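Local structure of 3-deoxy-manno-octulosonate cytidylyltransferase (Escherichia coli, 1H7E) at residues Ser75-Leu80 with Gln184-Leu189. The protein couples the eight-carbon sugar KDO to CMP from CTP with release of diphosphate, probably to supply lipopolysaccharide synthesis. Sequence-based numbering, arbitrary orientation.
Sequences SGTDRL and QNYSQL
A capped helix N-terminus met by an aromatic ring is the element at work where Thr77 and Asp78, in the first turn of helix 76-86, receive Tyr186 of segment 184-189. The methyl of Thr77 sits over one face of the phenol: CG2 lies 3.6 Å from the centroid of the Tyr186 ring and only 13° off its normal, a CH-pi contact close to the ring centre. With OG1 of Thr77 beside the backbone N (chi1 -60°), the methyl is the branch turned to the ring, while OG1 makes a weak hydrogen bond to Glu201. Asp78 comes to the rim instead. Its OD1 lies near the ring plane, 3.8 Å from CE2 of Tyr186, where the positive C-H edge probably suits a carboxylate oxygen; the two planes are 66° apart. The other carboxylate oxygen faces back to the helix start, where Ser75 and Asp78 form a capping box. Asp78 N to Ser75 OG is a weak bond of 3.4 Å. Ser75 N to Asp78 OD2, at 3.5 Å, is weak too. Ser75 OG lies 2.6 Å from Asp78 OD2, but its proton also has Glu201 within reach. Tyr186 OH is hydrogen-bonded to Glu201, which thus engages both sides of the contact. An alanine in place of Tyr186 would probably leave the Thr77 methyl without its aromatic cover and Glu201 without its phenol partner. Val81, Arg204 and Leu205 also touch the Tyr186 side chain. The contact ties the region after strand 169-179 to a capping box, a standard N-terminal helix cap, in this GT-A-type cytidylyltransferase fold.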
ATOM      1  N   SER A  75      -3.116  -1.149 -23.011  1.00 64.87           N
ATOM      2  CA  SER A  75      -3.970  -1.080 -21.836  1.00 59.83           C
ATOM      3  C   SER A  75      -5.328  -0.421 -22.033  1.00 55.75           C
ATOM      4  O   SER A  75      -5.484   0.485 -22.851  1.00 55.99           O
ATOM      5  CB  SER A  75      -3.212  -0.379 -20.723  1.00 60.34           C
ATOM      6  OG  SER A  75      -2.885   0.957 -21.067  1.00 56.61           O
ATOM      7  N   GLY A  76      -6.303  -0.866 -21.251  1.00 49.53           N
ATOM      8  CA  GLY A  76      -7.636  -0.305 -21.343  1.00 43.07           C
ATOM      9  C   GLY A  76      -7.688   1.172 -20.975  1.00 38.52           C
ATOM     10  O   GLY A  76      -8.680   1.846 -21.270  1.00 38.11           O
ATOM     11  N   THR A  77      -6.653   1.658 -20.288  1.00 32.93           N
ATOM     12  CA  THR A  77      -6.589   3.064 -19.897  1.00 28.68           C
ATOM     13  C   THR A  77      -6.087   3.862 -21.082  1.00 25.43           C
ATOM     14  O   THR A  77      -6.494   5.010 -21.259  1.00 22.64           O
ATOM     15  CB  THR A  77      -5.716   3.299 -18.640  1.00 27.46           C
ATOM     16  OG1 THR A  77      -6.278   2.559 -17.559  1.00 29.34           O
ATOM     17  CG2 THR A  77      -5.709   4.765 -18.230  1.00 23.81           C
ATOM     18  N   ASP A  78      -5.219   3.257 -21.898  1.00 24.11           N
ATOM     19  CA  ASP A  78      -4.722   3.923 -23.103  1.00 27.19           C
ATOM     20  C   ASP A  78      -5.897   4.146 -24.056  1.00 26.07           C
ATOM     21  O   ASP A  78      -5.946   5.162 -24.748  1.00 26.42           O
ATOM     22  CB  ASP A  78      -3.668   3.091 -23.832  1.00 31.92           C
ATOM     23  CG  ASP A  78      -2.319   3.082 -23.129  1.00 36.21           C
ATOM     24  OD1 ASP A  78      -1.880   4.125 -22.594  1.00 35.14           O
ATOM     25  OD2 ASP A  78      -1.686   2.013 -23.144  1.00 39.69           O
ATOM     26  N   ARG A  79      -6.821   3.183 -24.112  1.00 25.28           N
ATOM     27  CA  ARG A  79      -7.999   3.290 -24.970  1.00 22.03           C
ATOM     28  C   ARG A  79      -8.874   4.470 -24.536  1.00 20.65           C
ATOM     29  O   ARG A  79      -9.417   5.191 -25.375  1.00 18.75           O
ATOM     30  CB  ARG A  79      -8.790   1.989 -24.952  1.00 26.50           C
ATOM     31  CG  ARG A  79     -10.140   2.052 -25.664  1.00 33.90           C
ATOM     32  CD  ARG A  79     -10.781   0.650 -25.810  1.00 40.89           C
ATOM     33  NE  ARG A  79     -10.379  -0.019 -27.053  1.00 48.60           N
ATOM     34  CZ  ARG A  79      -9.289  -0.768 -27.206  1.00 52.05           C
ATOM     35  NH1 ARG A  79      -8.462  -0.987 -26.190  1.00 55.72           N
ATOM     36  NH2 ARG A  79      -8.967  -1.218 -28.409  1.00 54.92           N
ATOM     37  N   LEU A  80      -8.982   4.690 -23.225  1.00 18.41           N
ATOM     38  CA  LEU A  80      -9.763   5.807 -22.682  1.00 17.44           C
ATOM     39  C   LEU A  80      -9.086   7.159 -22.999  1.00 17.71           C
ATOM     40  O   LEU A  80      -9.771   8.167 -23.149  1.00 16.91           O
ATOM     41  CB  LEU A  80      -9.959   5.642 -21.159  1.00 15.97           C
ATOM     42  CG  LEU A  80     -10.841   6.621 -20.378  1.00 20.36           C
ATOM     43  CD1 LEU A  80     -12.267   6.560 -20.869  1.00 18.38           C
ATOM     44  CD2 LEU A  80     -10.806   6.266 -18.910  1.00 21.12           C
ATOM     45  N   GLN A 184      -4.949  13.339 -19.567  1.00 13.37           N
ATOM     46  CA  GLN A 184      -4.105  14.160 -20.460  1.00 16.99           C
ATOM     47  C   GLN A 184      -2.618  13.946 -20.203  1.00 20.26           C
ATOM     48  O   GLN A 184      -1.791  14.067 -21.113  1.00 21.90           O
ATOM     49  CB  GLN A 184      -4.401  15.647 -20.290  1.00 16.27           C
ATOM     50  CG  GLN A 184      -5.763  16.044 -20.811  1.00 20.42           C
ATOM     51  CD  GLN A 184      -6.068  17.510 -20.618  1.00 24.45           C
ATOM     52  OE1 GLN A 184      -6.084  18.012 -19.496  1.00 26.92           O
ATOM     53  NE2 GLN A 184      -6.349  18.198 -21.713  1.00 27.24           N
ATOM     54  N   ASN A 185      -2.282  13.653 -18.950  1.00 21.20           N
ATOM     55  CA  ASN A 185      -0.898  13.424 -18.548  1.00 24.12           C
ATOM     56  C   ASN A 185      -0.530  11.945 -18.412  1.00 22.56           C
ATOM     57  O   ASN A 185       0.621  11.621 -18.134  1.00 25.43           O
ATOM     58  CB  ASN A 185      -0.624  14.120 -17.206  1.00 28.28           C
ATOM     59  CG  ASN A 185      -0.794  15.620 -17.282  1.00 32.96           C
ATOM     60  OD1 ASN A 185      -0.342  16.259 -18.236  1.00 37.15           O
ATOM     61  ND2 ASN A 185      -1.456  16.194 -16.279  1.00 36.23           N
ATOM     62  N   TYR A 186      -1.474  11.058 -18.703  1.00 19.80           N
ATOM     63  CA  TYR A 186      -1.259   9.633 -18.532  1.00 16.04           C
ATOM     64  C   TYR A 186      -0.189   8.961 -19.344  1.00 20.86           C
ATOM     65  O   TYR A 186       0.557   8.149 -18.801  1.00 18.81           O
ATOM     66  CB  TYR A 186      -2.561   8.845 -18.707  1.00 17.71           C
ATOM     67  CG  TYR A 186      -2.432   7.385 -18.308  1.00 17.38           C
ATOM     68  CD1 TYR A 186      -2.488   6.989 -16.956  1.00 18.36           C
ATOM     69  CD2 TYR A 186      -2.239   6.398 -19.273  1.00 17.26           C
ATOM     70  CE1 TYR A 186      -2.353   5.635 -16.589  1.00 18.95           C
ATOM     71  CE2 TYR A 186      -2.105   5.048 -18.917  1.00 20.14           C
ATOM     72  CZ  TYR A 186      -2.164   4.677 -17.580  1.00 20.17           C
ATOM     73  OH  TYR A 186      -2.053   3.347 -17.275  1.00 22.72           O
ATOM     74  N   SER A 187      -0.134   9.256 -20.640  1.00 19.96           N
ATOM     75  CA  SER A 187       0.843   8.609 -21.528  1.00 23.59           C
ATOM     76  C   SER A 187       2.312   8.907 -21.228  1.00 18.30           C
ATOM     77  O   SER A 187       3.187   8.251 -21.768  1.00 22.81           O
ATOM     78  CB  SER A 187       0.526   8.924 -23.000  1.00 28.20           C
ATOM     79  OG  SER A 187       0.846  10.271 -23.313  1.00 35.77           O
ATOM     80  N   GLN A 188       2.572   9.916 -20.400  1.00 16.69           N
ATOM     81  CA  GLN A 188       3.930  10.273 -20.009  1.00 23.39           C
ATOM     82  C   GLN A 188       4.421   9.491 -18.761  1.00 24.52           C
ATOM     83  O   GLN A 188       5.598   9.569 -18.411  1.00 27.52           O
ATOM     84  CB  GLN A 188       4.036  11.783 -19.727  1.00 29.58           C
ATOM     85  CG  GLN A 188       3.703  12.697 -20.927  1.00 42.46           C
ATOM     86  CD  GLN A 188       4.382  12.270 -22.232  1.00 49.25           C
ATOM     87  OE1 GLN A 188       5.562  11.905 -22.252  1.00 53.11           O
ATOM     88  NE2 GLN A 188       3.630  12.312 -23.330  1.00 53.11           N
ATOM     89  N   LEU A 189       3.522   8.784 -18.071  1.00 18.76           N
ATOM     90  CA  LEU A 189       3.899   8.023 -16.877  1.00 15.61           C
ATOM     91  C   LEU A 189       4.631   6.741 -17.253  1.00 13.28           C
ATOM     92  O   LEU A 189       4.236   6.005 -18.167  1.00 15.37           O
ATOM     93  CB  LEU A 189       2.670   7.646 -16.056  1.00 15.64           C
ATOM     94  CG  LEU A 189       1.782   8.776 -15.559  1.00 16.93           C
ATOM     95  CD1 LEU A 189       0.610   8.209 -14.790  1.00 18.78           C
ATOM     96  CD2 LEU A 189       2.607   9.705 -14.717  1.00 21.00           C
TER